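PDB 3IAL: prolyl-tRNA synthetase from Giardia lamblia ATCC 50803, which probably catalyses the ATP-dependent joining of L-proline to tRNA(Pro), releasing AMP and diphosphate, and is captured here with the reaction intermediate prolyl-adenylate. Local coordinates for residues B[301-306]-B[355-360]; B[329-334]-B[397-402]; B[361-366]-B[422-427]. All blocks are in the same frame, centred on the assembly; numbering follows the deposited sequence.

Contact 1: residues B[301-306]-B[355-360]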
ATOM      1  N   HIS B 301     -17.120  -6.314  -9.513  1.00 31.86           N
ATOM      2  CA  HIS B 301     -18.417  -6.499  -8.857  1.00 32.76           C
ATOM      3  C   HIS B 301     -19.429  -7.144  -9.801  1.00 32.52           C
ATOM      4  O   HIS B 301     -20.257  -7.949  -9.382  1.00 33.69           O
ATOM      5  CB  HIS B 301     -19.010  -5.162  -8.419  1.00 33.49           C
ATOM      6  CG  HIS B 301     -18.310  -4.516  -7.267  1.00 36.52           C
ATOM      7  ND1 HIS B 301     -17.789  -3.242  -7.338  1.00 35.53           N
ATOM      8  CD2 HIS B 301     -18.075  -4.948  -6.006  1.00 36.89           C
ATOM      9  CE1 HIS B 301     -17.251  -2.922  -6.176  1.00 35.50           C
ATOM     10  NE2 HIS B 301     -17.409  -3.940  -5.351  1.00 35.07           N
ATOM     11  N   VAL B 302     -19.373  -6.752 -11.071  1.00 33.79           N
ATOM     12  CA  VAL B 302     -20.407  -7.089 -12.049  1.00 33.32           C
ATOM     13  C   VAL B 302     -19.792  -7.389 -13.409  1.00 33.16           C
ATOM     14  O   VAL B 302     -19.007  -6.605 -13.928  1.00 33.56           O
ATOM     15  CB  VAL B 302     -21.394  -5.922 -12.237  1.00 31.71           C
ATOM     16  CG1 VAL B 302     -22.419  -6.252 -13.323  1.00 34.73           C
ATOM     17  CG2 VAL B 302     -22.086  -5.578 -10.923  1.00 33.79           C
ATOM     18  N   VAL B 303     -20.151  -8.525 -13.991  1.00 35.13           N
ATOM     19  CA  VAL B 303     -19.756  -8.807 -15.368  1.00 34.72           C
ATOM     20  C   VAL B 303     -20.999  -8.727 -16.250  1.00 35.59           C
ATOM     21  O   VAL B 303     -21.999  -9.395 -15.989  1.00 37.39           O
ATOM     22  CB  VAL B 303     -19.045 -10.165 -15.513  1.00 34.24           C
ATOM     23  CG1 VAL B 303     -19.915 -11.323 -14.980  1.00 32.49           C
ATOM     24  CG2 VAL B 303     -18.633 -10.386 -16.974  1.00 32.89           C
ATOM     25  N   ILE B 304     -20.944  -7.889 -17.279  1.00 35.26           N
ATOM     26  CA  ILE B 304     -22.064  -7.742 -18.198  1.00 35.32           C
ATOM     27  C   ILE B 304     -21.736  -8.540 -19.443  1.00 34.02           C
ATOM     28  O   ILE B 304     -20.689  -8.345 -20.045  1.00 32.94           O
ATOM     29  CB  ILE B 304     -22.321  -6.267 -18.568  1.00 35.09           C
ATOM     30  CG1 ILE B 304     -22.386  -5.393 -17.314  1.00 36.05           C
ATOM     31  CG2 ILE B 304     -23.619  -6.132 -19.329  1.00 36.51           C
ATOM     32  CD1 ILE B 304     -22.708  -3.924 -17.604  1.00 33.63           C
ATOM     33  N   ILE B 305     -22.630  -9.446 -19.822  1.00 35.51           N
ATOM     34  CA  ILE B 305     -22.389 -10.338 -20.948  1.00 34.03           C
ATOM     35  C   ILE B 305     -23.408 -10.103 -22.065  1.00 33.80           C
ATOM     36  O   ILE B 305     -24.599 -10.346 -21.882  1.00 33.22           O
ATOM     37  CB  ILE B 305     -22.430 -11.813 -20.509  1.00 35.32           C
ATOM     38  CG1 ILE B 305     -21.361 -12.074 -19.439  1.00 34.92           C
ATOM     39  CG2 ILE B 305     -22.203 -12.741 -21.715  1.00 30.17           C
ATOM     40  CD1 ILE B 305     -21.503 -13.415 -18.727  1.00 36.58           C
ATOM     41  N   PRO B 306     -22.944  -9.602 -23.219  1.00 32.64           N
ATOM     42  CA  PRO B 306     -23.822  -9.550 -24.383  1.00 34.41           C
ATOM     43  C   PRO B 306     -24.111 -10.964 -24.881  1.00 33.79           C
ATOM     44  O   PRO B 306     -23.179 -11.735 -25.064  1.00 33.05           O
ATOM     45  CB  PRO B 306     -23.007  -8.769 -25.427  1.00 34.02           C
ATOM     46  CG  PRO B 306     -21.761  -8.334 -24.754  1.00 34.85           C
ATOM     47  CD  PRO B 306     -21.586  -9.133 -23.524  1.00 32.87           C
ATOM     48  N   TYR B 355     -18.845 -20.688 -16.252  1.00 34.49           N
ATOM     49  CA  TYR B 355     -17.863 -21.451 -15.492  1.00 34.71           C
ATOM     50  C   TYR B 355     -16.775 -20.546 -14.923  1.00 34.26           C
ATOM     51  O   TYR B 355     -16.476 -20.605 -13.728  1.00 32.98           O
ATOM     52  CB  TYR B 355     -17.202 -22.526 -16.369  1.00 35.73           C
ATOM     53  CG  TYR B 355     -15.945 -23.104 -15.752  1.00 34.85           C
ATOM     54  CD1 TYR B 355     -16.024 -24.030 -14.708  1.00 36.45           C
ATOM     55  CD2 TYR B 355     -14.681 -22.708 -16.186  1.00 36.23           C
ATOM     56  CE1 TYR B 355     -14.881 -24.561 -14.124  1.00 36.59           C
ATOM     57  CE2 TYR B 355     -13.516 -23.237 -15.607  1.00 35.56           C
ATOM     58  CZ  TYR B 355     -13.629 -24.161 -14.576  1.00 37.34           C
ATOM     59  OH  TYR B 355     -12.504 -24.694 -13.991  1.00 37.98           O
ATOM     60  N   TYR B 356     -16.192 -19.723 -15.797  1.00 33.59           N
ATOM     61  CA  TYR B 356     -15.053 -18.877 -15.448  1.00 33.88           C
ATOM     62  C   TYR B 356     -15.423 -17.800 -14.424  1.00 35.57           C
ATOM     63  O   TYR B 356     -14.740 -17.651 -13.417  1.00 37.27           O
ATOM     64  CB  TYR B 356     -14.462 -18.233 -16.709  1.00 33.48           C
ATOM     65  CG  TYR B 356     -13.324 -17.263 -16.457  1.00 33.10           C
ATOM     66  CD1 TYR B 356     -12.023 -17.719 -16.261  1.00 35.83           C
ATOM     67  CD2 TYR B 356     -13.548 -15.888 -16.424  1.00 35.31           C
ATOM     68  CE1 TYR B 356     -10.971 -16.832 -16.034  1.00 35.38           C
ATOM     69  CE2 TYR B 356     -12.502 -14.985 -16.191  1.00 37.56           C
ATOM     70  CZ  TYR B 356     -11.217 -15.468 -15.999  1.00 36.65           C
ATOM     71  OH  TYR B 356     -10.177 -14.594 -15.778  1.00 39.74           O
ATOM     72  N   TYR B 357     -16.493 -17.055 -14.686  1.00 35.03           N
ATOM     73  CA  TYR B 357     -16.906 -15.975 -13.789  1.00 36.26           C
ATOM     74  C   TYR B 357     -17.412 -16.489 -12.447  1.00 36.35           C
ATOM     75  O   TYR B 357     -17.215 -15.834 -11.421  1.00 35.71           O
ATOM     76  CB  TYR B 357     -17.904 -15.020 -14.470  1.00 34.41           C
ATOM     77  CG  TYR B 357     -17.240 -14.274 -15.606  1.00 34.25           C
ATOM     78  CD1 TYR B 357     -16.132 -13.467 -15.365  1.00 34.73           C
ATOM     79  CD2 TYR B 357     -17.677 -14.408 -16.918  1.00 32.77           C
ATOM     80  CE1 TYR B 357     -15.492 -12.794 -16.391  1.00 33.59           C
ATOM     81  CE2 TYR B 357     -17.034 -13.741 -17.960  1.00 36.27           C
ATOM     82  CZ  TYR B 357     -15.936 -12.935 -17.685  1.00 35.93           C
ATOM     83  OH  TYR B 357     -15.270 -12.260 -18.689  1.00 36.88           O
ATOM     84  N   GLU B 358     -18.014 -17.674 -12.441  1.00 34.75           N
ATOM     85  CA  GLU B 358     -18.406 -18.292 -11.180  1.00 35.55           C
ATOM     86  C   GLU B 358     -17.187 -18.816 -10.421  1.00 32.14           C
ATOM     87  O   GLU B 358     -17.101 -18.649  -9.206  1.00 28.75           O
ATOM     88  CB  GLU B 358     -19.467 -19.369 -11.407  1.00 36.92           C
ATOM     89  CG  GLU B 358     -20.796 -18.744 -11.895  1.00 41.45           C
ATOM     90  CD  GLU B 358     -22.014 -19.625 -11.676  1.00 47.94           C
ATOM     91  OE1 GLU B 358     -21.856 -20.839 -11.393  1.00 49.04           O
ATOM     92  OE2 GLU B 358     -23.141 -19.084 -11.788  1.00 53.97           O
ATOM     93  N   LEU B 359     -16.241 -19.418 -11.142  1.00 30.10           N
ATOM     94  CA  LEU B 359     -14.949 -19.824 -10.562  1.00 30.46           C
ATOM     95  C   LEU B 359     -14.269 -18.645  -9.859  1.00 30.66           C
ATOM     96  O   LEU B 359     -13.733 -18.798  -8.766  1.00 29.85           O
ATOM     97  CB  LEU B 359     -14.026 -20.377 -11.654  1.00 28.63           C
ATOM     98  CG  LEU B 359     -12.633 -20.851 -11.241  1.00 31.47           C
ATOM     99  CD1 LEU B 359     -12.738 -22.162 -10.489  1.00 32.62           C
ATOM    100  CD2 LEU B 359     -11.749 -20.999 -12.466  1.00 32.79           C
ATOM    101  N   LYS B 360     -14.314 -17.474 -10.494  1.00 31.39           N
ATOM    102  CA  LYS B 360     -13.649 -16.273  -9.982  1.00 32.35           C
ATOM    103  C   LYS B 360     -14.507 -15.499  -8.980  1.00 31.28           C
ATOM    104  O   LYS B 360     -14.085 -14.466  -8.472  1.00 32.97           O
ATOM    105  CB  LYS B 360     -13.267 -15.349 -11.140  1.00 31.84           C
ATOM    106  CG  LYS B 360     -12.401 -15.994 -12.209  1.00 33.07           C
ATOM    107  CD  LYS B 360     -10.945 -16.087 -11.792  1.00 33.86           C
ATOM    108  CE  LYS B 360     -10.130 -14.865 -12.199  1.00 35.11           C
ATOM    109  NZ  LYS B 360      -8.657 -15.113 -12.005  1.00 30.76           N
TER

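Contact 2: residues B[329-334]-B[397-402]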
ATOM      1  N   ALA B 329     -22.886  -0.225 -18.211  1.00 38.23           N
ATOM      2  CA  ALA B 329     -21.554  -0.193 -17.608  1.00 37.62           C
ATOM      3  C   ALA B 329     -21.176   1.213 -17.114  1.00 37.40           C
ATOM      4  O   ALA B 329     -20.681   1.361 -15.997  1.00 38.25           O
ATOM      5  CB  ALA B 329     -20.508  -0.725 -18.583  1.00 35.59           C
ATOM      6  N   ASP B 330     -21.424   2.232 -17.935  1.00 36.76           N
ATOM      7  CA  ASP B 330     -21.051   3.610 -17.603  1.00 39.72           C
ATOM      8  C   ASP B 330     -21.816   4.145 -16.391  1.00 39.60           C
ATOM      9  O   ASP B 330     -21.233   4.799 -15.537  1.00 38.14           O
ATOM     10  CB  ASP B 330     -21.240   4.546 -18.809  1.00 41.62           C
ATOM     11  CG  ASP B 330     -20.216   4.301 -19.919  1.00 46.20           C
ATOM     12  OD1 ASP B 330     -19.115   3.784 -19.629  1.00 48.67           O
ATOM     13  OD2 ASP B 330     -20.512   4.637 -21.091  1.00 49.57           O
ATOM     14  N   THR B 331     -23.116   3.865 -16.326  1.00 39.74           N
ATOM     15  CA  THR B 331     -23.928   4.207 -15.156  1.00 39.59           C
ATOM     16  C   THR B 331     -23.418   3.506 -13.882  1.00 40.37           C
ATOM     17  O   THR B 331     -23.193   4.155 -12.856  1.00 38.34           O
ATOM     18  CB  THR B 331     -25.404   3.844 -15.395  1.00 39.75           C
ATOM     19  OG1 THR B 331     -25.919   4.648 -16.460  1.00 40.67           O
ATOM     20  CG2 THR B 331     -26.245   4.076 -14.143  1.00 39.77           C
ATOM     21  N   LEU B 332     -23.221   2.190 -13.955  1.00 40.89           N
ATOM     22  CA  LEU B 332     -22.723   1.427 -12.801  1.00 41.86           C
ATOM     23  C   LEU B 332     -21.338   1.903 -12.317  1.00 41.98           C
ATOM     24  O   LEU B 332     -21.076   1.915 -11.114  1.00 43.19           O
ATOM     25  CB  LEU B 332     -22.681  -0.073 -13.106  1.00 40.80           C
ATOM     26  CG  LEU B 332     -23.995  -0.766 -13.476  1.00 43.13           C
ATOM     27  CD1 LEU B 332     -23.755  -2.265 -13.584  1.00 41.23           C
ATOM     28  CD2 LEU B 332     -25.118  -0.462 -12.485  1.00 42.02           C
ATOM     29  N   LYS B 333     -20.466   2.302 -13.240  1.00 41.21           N
ATOM     30  CA  LYS B 333     -19.135   2.793 -12.863  1.00 43.09           C
ATOM     31  C   LYS B 333     -19.178   4.240 -12.354  1.00 43.83           C
ATOM     32  O   LYS B 333     -18.731   4.532 -11.238  1.00 40.60           O
ATOM     33  CB  LYS B 333     -18.153   2.680 -14.034  1.00 43.37           C
ATOM     34  CG  LYS B 333     -17.720   1.250 -14.338  1.00 46.66           C
ATOM     35  CD  LYS B 333     -16.562   1.198 -15.332  1.00 49.14           C
ATOM     36  CE  LYS B 333     -17.007   1.557 -16.735  1.00 51.68           C
ATOM     37  NZ  LYS B 333     -15.942   1.269 -17.738  1.00 55.21           N
ATOM     38  N   SER B 334     -19.738   5.132 -13.169  1.00 43.90           N
ATOM     39  CA  SER B 334     -19.676   6.570 -12.906  1.00 46.22           C
ATOM     40  C   SER B 334     -20.552   7.025 -11.738  1.00 45.93           C
ATOM     41  O   SER B 334     -20.114   7.832 -10.918  1.00 45.59           O
ATOM     42  CB  SER B 334     -20.040   7.350 -14.171  1.00 47.13           C
ATOM     43  OG  SER B 334     -19.300   6.863 -15.276  1.00 50.15           O
ATOM     44  N   GLU B 397     -34.913   0.496 -14.846  1.00 34.28           N
ATOM     45  CA  GLU B 397     -34.699   0.365 -13.398  1.00 33.63           C
ATOM     46  C   GLU B 397     -33.206   0.243 -13.079  1.00 34.11           C
ATOM     47  O   GLU B 397     -32.707   0.917 -12.182  1.00 30.74           O
ATOM     48  CB  GLU B 397     -35.469  -0.843 -12.851  0.60 34.28           C
ATOM     49  CG  GLU B 397     -35.572  -0.892 -11.332  0.60 35.23           C
ATOM     50  CD  GLU B 397     -36.469  -2.016 -10.831  0.60 37.23           C
ATOM     51  OE1 GLU B 397     -37.422  -2.399 -11.547  0.60 39.71           O
ATOM     52  OE2 GLU B 397     -36.226  -2.514  -9.708  0.60 37.07           O
ATOM     53  N   VAL B 398     -32.500  -0.606 -13.826  1.00 35.09           N
ATOM     54  CA  VAL B 398     -31.052  -0.770 -13.668  1.00 35.28           C
ATOM     55  C   VAL B 398     -30.281   0.552 -13.853  1.00 37.97           C
ATOM     56  O   VAL B 398     -29.276   0.781 -13.171  1.00 39.79           O
ATOM     57  CB  VAL B 398     -30.505  -1.866 -14.620  1.00 34.12           C
ATOM     58  CG1 VAL B 398     -28.995  -1.838 -14.689  1.00 30.58           C
ATOM     59  CG2 VAL B 398     -30.999  -3.244 -14.177  1.00 35.33           C
ATOM     60  N   MET B 399     -30.755   1.412 -14.756  1.00 39.46           N
ATOM     61  CA  MET B 399     -30.142   2.728 -14.984  1.00 40.42           C
ATOM     62  C   MET B 399     -30.606   3.765 -13.939  1.00 39.43           C
ATOM     63  O   MET B 399     -29.993   4.824 -13.797  1.00 38.33           O
ATOM     64  CB  MET B 399     -30.478   3.251 -16.387  1.00 41.38           C
ATOM     65  CG  MET B 399     -30.149   2.299 -17.552  1.00 47.13           C
ATOM     66  SD  MET B 399     -28.458   2.382 -18.175  1.00 50.27           S
ATOM     67  CE  MET B 399     -28.444   3.991 -18.953  1.00 47.16           C
ATOM     68  N   LYS B 400     -31.685   3.454 -13.219  1.00 37.29           N
ATOM     69  CA  LYS B 400     -32.272   4.367 -12.240  1.00 35.06           C
ATOM     70  C   LYS B 400     -31.370   4.524 -11.018  1.00 35.71           C
ATOM     71  O   LYS B 400     -31.059   3.544 -10.340  1.00 37.39           O
ATOM     72  CB  LYS B 400     -33.651   3.866 -11.811  1.00 32.65           C
ATOM     73  CG  LYS B 400     -34.366   4.692 -10.757  1.00 34.17           C
ATOM     74  CD  LYS B 400     -35.758   4.113 -10.555  1.00 38.39           C
ATOM     75  CE  LYS B 400     -36.479   4.679  -9.354  1.00 40.85           C
ATOM     76  NZ  LYS B 400     -37.892   4.160  -9.282  1.00 41.00           N
ATOM     77  N   VAL B 401     -30.963   5.766 -10.761  1.00 35.66           N
ATOM     78  CA  VAL B 401     -30.117   6.120  -9.632  1.00 36.16           C
ATOM     79  C   VAL B 401     -30.757   7.300  -8.907  1.00 37.03           C
ATOM     80  O   VAL B 401     -31.058   8.320  -9.530  1.00 35.79           O
ATOM     81  CB  VAL B 401     -28.695   6.521 -10.105  1.00 36.93           C
ATOM     82  CG1 VAL B 401     -27.825   6.947  -8.923  1.00 37.62           C
ATOM     83  CG2 VAL B 401     -28.036   5.363 -10.871  1.00 34.38           C
ATOM     84  N   SER B 402     -30.993   7.140  -7.606  1.00 37.51           N
ATOM     85  CA  SER B 402     -31.467   8.226  -6.761  1.00 40.30           C
ATOM     86  C   SER B 402     -30.408   8.531  -5.698  1.00 40.16           C
ATOM     87  O   SER B 402     -29.681   7.640  -5.248  1.00 40.74           O
ATOM     88  CB  SER B 402     -32.820   7.892  -6.119  1.00 40.69           C
ATOM     89  OG  SER B 402     -32.705   6.835  -5.182  1.00 45.05           O
TER

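Contact 3: residues B[361-366]-B[422-427]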
ATOM      1  N   GLY B 361     -15.718 -15.987  -8.729  1.00 31.68           N
ATOM      2  CA  GLY B 361     -16.592 -15.454  -7.697  1.00 30.16           C
ATOM      3  C   GLY B 361     -17.151 -14.066  -7.916  1.00 31.23           C
ATOM      4  O   GLY B 361     -17.454 -13.364  -6.945  1.00 32.20           O
ATOM      5  N   VAL B 362     -17.322 -13.668  -9.176  1.00 30.87           N
ATOM      6  CA  VAL B 362     -17.900 -12.351  -9.480  1.00 30.50           C
ATOM      7  C   VAL B 362     -19.323 -12.280  -8.906  1.00 28.85           C
ATOM      8  O   VAL B 362     -20.145 -13.112  -9.235  1.00 29.53           O
ATOM      9  CB  VAL B 362     -17.926 -12.065 -11.001  1.00 31.81           C
ATOM     10  CG1 VAL B 362     -18.582 -10.690 -11.291  1.00 28.59           C
ATOM     11  CG2 VAL B 362     -16.520 -12.124 -11.568  1.00 27.54           C
ATOM     12  N   PRO B 363     -19.603 -11.303  -8.020  1.00 31.59           N
ATOM     13  CA  PRO B 363     -20.903 -11.232  -7.337  1.00 30.78           C
ATOM     14  C   PRO B 363     -22.122 -11.280  -8.254  1.00 32.27           C
ATOM     15  O   PRO B 363     -23.051 -12.046  -7.994  1.00 32.27           O
ATOM     16  CB  PRO B 363     -20.838  -9.887  -6.614  1.00 30.94           C
ATOM     17  CG  PRO B 363     -19.373  -9.704  -6.334  1.00 31.54           C
ATOM     18  CD  PRO B 363     -18.671 -10.266  -7.520  1.00 29.83           C
ATOM     19  N   LEU B 364     -22.110 -10.485  -9.320  1.00 32.86           N
ATOM     20  CA  LEU B 364     -23.272 -10.360 -10.194  1.00 33.17           C
ATOM     21  C   LEU B 364     -22.881 -10.446 -11.663  1.00 32.56           C
ATOM     22  O   LEU B 364     -21.878  -9.865 -12.083  1.00 32.54           O
ATOM     23  CB  LEU B 364     -23.972  -9.020  -9.947  1.00 33.14           C
ATOM     24  CG  LEU B 364     -24.673  -8.805  -8.609  1.00 34.70           C
ATOM     25  CD1 LEU B 364     -25.048  -7.332  -8.429  1.00 36.94           C
ATOM     26  CD2 LEU B 364     -25.900  -9.685  -8.496  1.00 38.21           C
ATOM     27  N   ARG B 365     -23.668 -11.172 -12.446  1.00 33.38           N
ATOM     28  CA  ARG B 365     -23.629 -10.998 -13.897  1.00 34.60           C
ATOM     29  C   ARG B 365     -24.962 -10.485 -14.403  1.00 34.38           C
ATOM     30  O   ARG B 365     -26.029 -10.859 -13.902  1.00 36.35           O
ATOM     31  CB  ARG B 365     -23.230 -12.275 -14.641  1.00 36.19           C
ATOM     32  CG  ARG B 365     -24.286 -13.347 -14.685  1.00 38.73           C
ATOM     33  CD  ARG B 365     -23.961 -14.412 -15.707  1.00 37.75           C
ATOM     34  NE  ARG B 365     -24.935 -15.492 -15.619  1.00 38.21           N
ATOM     35  CZ  ARG B 365     -24.911 -16.452 -14.697  1.00 38.14           C
ATOM     36  NH1 ARG B 365     -23.945 -16.491 -13.781  1.00 38.57           N
ATOM     37  NH2 ARG B 365     -25.855 -17.385 -14.698  1.00 39.68           N
ATOM     38  N   ILE B 366     -24.880  -9.614 -15.397  1.00 33.31           N
ATOM     39  CA  ILE B 366     -26.033  -9.122 -16.094  1.00 31.65           C
ATOM     40  C   ILE B 366     -25.935  -9.654 -17.524  1.00 32.56           C
ATOM     41  O   ILE B 366     -24.887  -9.539 -18.154  1.00 32.21           O
ATOM     42  CB  ILE B 366     -26.068  -7.579 -16.111  1.00 31.02           C
ATOM     43  CG1 ILE B 366     -26.014  -7.011 -14.689  1.00 30.57           C
ATOM     44  CG2 ILE B 366     -27.326  -7.074 -16.831  1.00 31.27           C
ATOM     45  CD1 ILE B 366     -25.942  -5.493 -14.637  1.00 32.15           C
ATOM     46  N   ASP B 422     -25.996  -5.530  -1.875  1.00 28.36           N
ATOM     47  CA  ASP B 422     -26.300  -5.501  -0.445  1.00 29.29           C
ATOM     48  C   ASP B 422     -27.076  -6.724   0.025  1.00 28.41           C
ATOM     49  O   ASP B 422     -26.811  -7.251   1.113  1.00 29.30           O
ATOM     50  CB  ASP B 422     -27.098  -4.239  -0.081  1.00 30.71           C
ATOM     51  CG  ASP B 422     -26.279  -2.969  -0.200  1.00 31.16           C
ATOM     52  OD1 ASP B 422     -25.033  -3.055  -0.212  1.00 38.80           O
ATOM     53  OD2 ASP B 422     -26.886  -1.884  -0.288  1.00 35.45           O
ATOM     54  N   ALA B 423     -28.040  -7.168  -0.777  1.00 28.05           N
ATOM     55  CA  ALA B 423     -28.814  -8.366  -0.438  1.00 28.43           C
ATOM     56  C   ALA B 423     -27.917  -9.601  -0.513  1.00 28.32           C
ATOM     57  O   ALA B 423     -28.037 -10.525   0.300  1.00 28.72           O
ATOM     58  CB  ALA B 423     -30.029  -8.506  -1.346  1.00 26.15           C
ATOM     59  N   TYR B 424     -27.007  -9.590  -1.482  1.00 27.72           N
ATOM     60  CA  TYR B 424     -25.986 -10.637  -1.645  1.00 28.89           C
ATOM     61  C   TYR B 424     -25.084 -10.759  -0.409  1.00 28.76           C
ATOM     62  O   TYR B 424     -24.905 -11.852   0.128  1.00 29.04           O
ATOM     63  CB  TYR B 424     -25.186 -10.323  -2.911  1.00 29.18           C
ATOM     64  CG  TYR B 424     -23.918 -11.101  -3.175  1.00 30.35           C
ATOM     65  CD1 TYR B 424     -23.952 -12.431  -3.585  1.00 31.40           C
ATOM     66  CD2 TYR B 424     -22.683 -10.471  -3.112  1.00 29.11           C
ATOM     67  CE1 TYR B 424     -22.774 -13.117  -3.879  1.00 33.23           C
ATOM     68  CE2 TYR B 424     -21.519 -11.137  -3.399  1.00 27.77           C
ATOM     69  CZ  TYR B 424     -21.558 -12.458  -3.777  1.00 29.99           C
ATOM     70  OH  TYR B 424     -20.370 -13.106  -4.057  1.00 28.30           O
ATOM     71  N   LYS B 425     -24.545  -9.627   0.042  1.00 30.49           N
ATOM     72  CA  LYS B 425     -23.782  -9.552   1.287  1.00 31.07           C
ATOM     73  C   LYS B 425     -24.545 -10.121   2.466  1.00 31.83           C
ATOM     74  O   LYS B 425     -24.003 -10.909   3.238  1.00 32.48           O
ATOM     75  CB  LYS B 425     -23.440  -8.096   1.618  1.00 33.05           C
ATOM     76  CG  LYS B 425     -22.175  -7.571   0.971  1.00 31.74           C
ATOM     77  CD  LYS B 425     -21.938  -6.115   1.333  1.00 30.27           C
ATOM     78  CE  LYS B 425     -21.539  -5.929   2.800  1.00 27.27           C
ATOM     79  NZ  LYS B 425     -21.106  -4.529   3.047  1.00 28.26           N
ATOM     80  N   ALA B 426     -25.803  -9.697   2.609  1.00 32.67           N
ATOM     81  CA  ALA B 426     -26.638 -10.113   3.733  1.00 32.81           C
ATOM     82  C   ALA B 426     -26.929 -11.620   3.717  1.00 33.54           C
ATOM     83  O   ALA B 426     -26.980 -12.237   4.784  1.00 35.71           O
ATOM     84  CB  ALA B 426     -27.944  -9.297   3.779  1.00 31.41           C
ATOM     85  N   ARG B 427     -27.094 -12.214   2.530  1.00 31.41           N
ATOM     86  CA  ARG B 427     -27.224 -13.679   2.431  1.00 30.73           C
ATOM     87  C   ARG B 427     -25.909 -14.395   2.789  1.00 33.23           C
ATOM     88  O   ARG B 427     -25.927 -15.404   3.498  1.00 32.42           O
ATOM     89  CB  ARG B 427     -27.693 -14.127   1.041  1.00 30.55           C
ATOM     90  CG  ARG B 427     -29.123 -13.718   0.702  1.00 32.26           C
ATOM     91  CD  ARG B 427     -29.600 -14.321  -0.615  1.00 32.44           C
ATOM     92  NE  ARG B 427     -28.735 -14.002  -1.754  1.00 31.83           N
ATOM     93  CZ  ARG B 427     -28.857 -12.938  -2.549  1.00 34.56           C
ATOM     94  NH1 ARG B 427     -29.811 -12.030  -2.355  1.00 35.65           N
ATOM     95  NH2 ARG B 427     -28.006 -12.775  -3.554  1.00 35.50           N
TER

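Contact 1: residues B[301-306]-B[355-360]
Tyr357 OH is held by a hydrogen bond to Asp343 OD2, which fixes the far end of a ring whose carbon surface lies against Val303 and Ile305. The rest of the contact is apolar. Val303 CG2 sits over the centre of one face of the Tyr357 ring, 3.8 Å from the ring centroid and only 13° off the ring normal, a well-aligned CH-pi contact. The first torsion of the valine (chi1 56°) explains this: CG2 stands anti to the backbone N and projects over the ring, while CG1 falls near the ring's root, 4.0 Å from Tyr357 CG. Ile305 CD1 approaches obliquely, 4.3 Å from Tyr357 CD2. On the opposite face, Tyr356 CD2 lies 3.6 Å above the ring plane, offset toward the rim, so the ring is sandwiched between the strand and its own helix. The example illustrates how one aromatic ring can seal a helix onto a sheet. Val303 and Ile305 face helix 350-359, whereas Ile304 packs on Val325, Ile328 and Ala329 of helix 315-334, the layered helix-sheet-helix arrangement of the alpha/beta anticodon-binding domain of class IIa synthetases such as ProRS.

Contact 2: residues B[329-334]-B[397-402]
Thr331 meets Met399 partly at a peptide carbonyl, for the flat groups in this contact are backbone amides and no aromatic ring takes part: Thr331 CG2 lies 3.8 Å from Met399 O. A second carbonyl, within the helix, is approached from both sides. Ser334 OG and Ser334 N reach Asp330 O from opposite faces of its plane, the hydroxyl at 2.8 Å, with a C=O...OG angle of 141° and a tilt of 25° from that plane.

Thr331 repeats the same economy one turn earlier. Its hydroxyl hydrogen-bonds back to Glu327 O, since chi1 of -65° sets OG1 beside the backbone N, and the methyl is thereby turned across the interface. CG2 meets Val401 CG2 at 3.9 Å, the two side chains sliding past each other in opposite directions. The methionine arrives at about a right angle to the threonine. Bends at chi2 and chi3 fold its chain so that Met399 CE comes within 3.6 Å of Thr331 OG1, a van der Waals approach, with Met399 SD only slightly farther off.

Deeper in, Leu332 CD2 stands 4.4 Å from Val398 O. That carbonyl is satisfied by Asn415 ND2, which bonds also to Lys400 O and so holds the chain that follows Val398. Leu332 and Val398 both rest on Ile417 of helix 416-438, which makes a third wall to the junction.

The contact thus shows how a short helix can be packed against a long one by a threonine set among a methionine, a leucine and two valines. It joins the end of helix 315-334, itself lying on strand 340-342, to helix 395-399 and the chain beyond it, both inside the alpha/beta anticodon-binding domain.

Contact 3: residues B[361-366]-B[422-427]
A Schellman motif closes helix 350-359 at Gly361, whose positive phi of 68° turns the chain toward Pro363 and strand 364-369, and it is this turn that Tyr424 touches. Gly361 O and Tyr424 OH remain 4.1 Å apart, beyond bonding range. The hydroxyl is satisfied instead by Leu293 O, and the backbone of Gly361 is hydrogen-bonded to the same residue, so a single loop residue links the turn with the tip of the tyrosine.

The main touch is between Pro363 and the outer part of the ring. Pro363 CB lies 3.5 Å from Tyr424 CE2, and Pro363 CG follows at 3.9 Å from that same carbon. CB comes in obliquely, neither squarely over a face nor at an edge. Nearer the hydroxyl end, Pro363 CA is 3.8 Å from Tyr424 CZ. The tyrosine spans the gap because its CG is placed anti to the backbone N (chi1 169°), carrying the ring outward from the helix toward the turn. One side lies against the proline, the hydroxyl is bonded, and Val292 and Asp384 touch the side chain as well, which probably limits how far the ring can swing. Asp384 also forms a salt bridge with Arg427, one turn further along the helix.

The Pro363 ring thus presents CB, CG and CA to the outer ring atoms of Tyr424. Around the pair, Pro363 also packs on Ala298 and on Leu421 of helix 416-438, and Leu364 continues the seam along that helix at Ile417, Glu420 and Leu421, while strand 364-369 runs between strands 302-307 and 377-382.

In the fold
Contacts 1 and 3 share one sheet and have centres 11 Å apart. Strands 302-307 and 364-369 run parallel, with probable hydrogen bonds from Val303 N to Leu364 O (2.9 Å) and from Ile305 N to Ile366 O (2.8 Å). Contact 2 lies about 18 Å from contact 1 and 16 Å from contact 3, centre to centre, and meets both through apolar packing: Val302 CG1 to Leu332 CD1 at 4.2 Å, and Leu332 CD1 to Ile366 CD1 at 4.0 Å. Helices 350-359 and 315-334 lie on opposite faces of the sheet: Val303 and Ile305 face the first, Val302 and Ile304 the second. None lines the prolyl-adenylate pocket, formed by residues between 122 and 276.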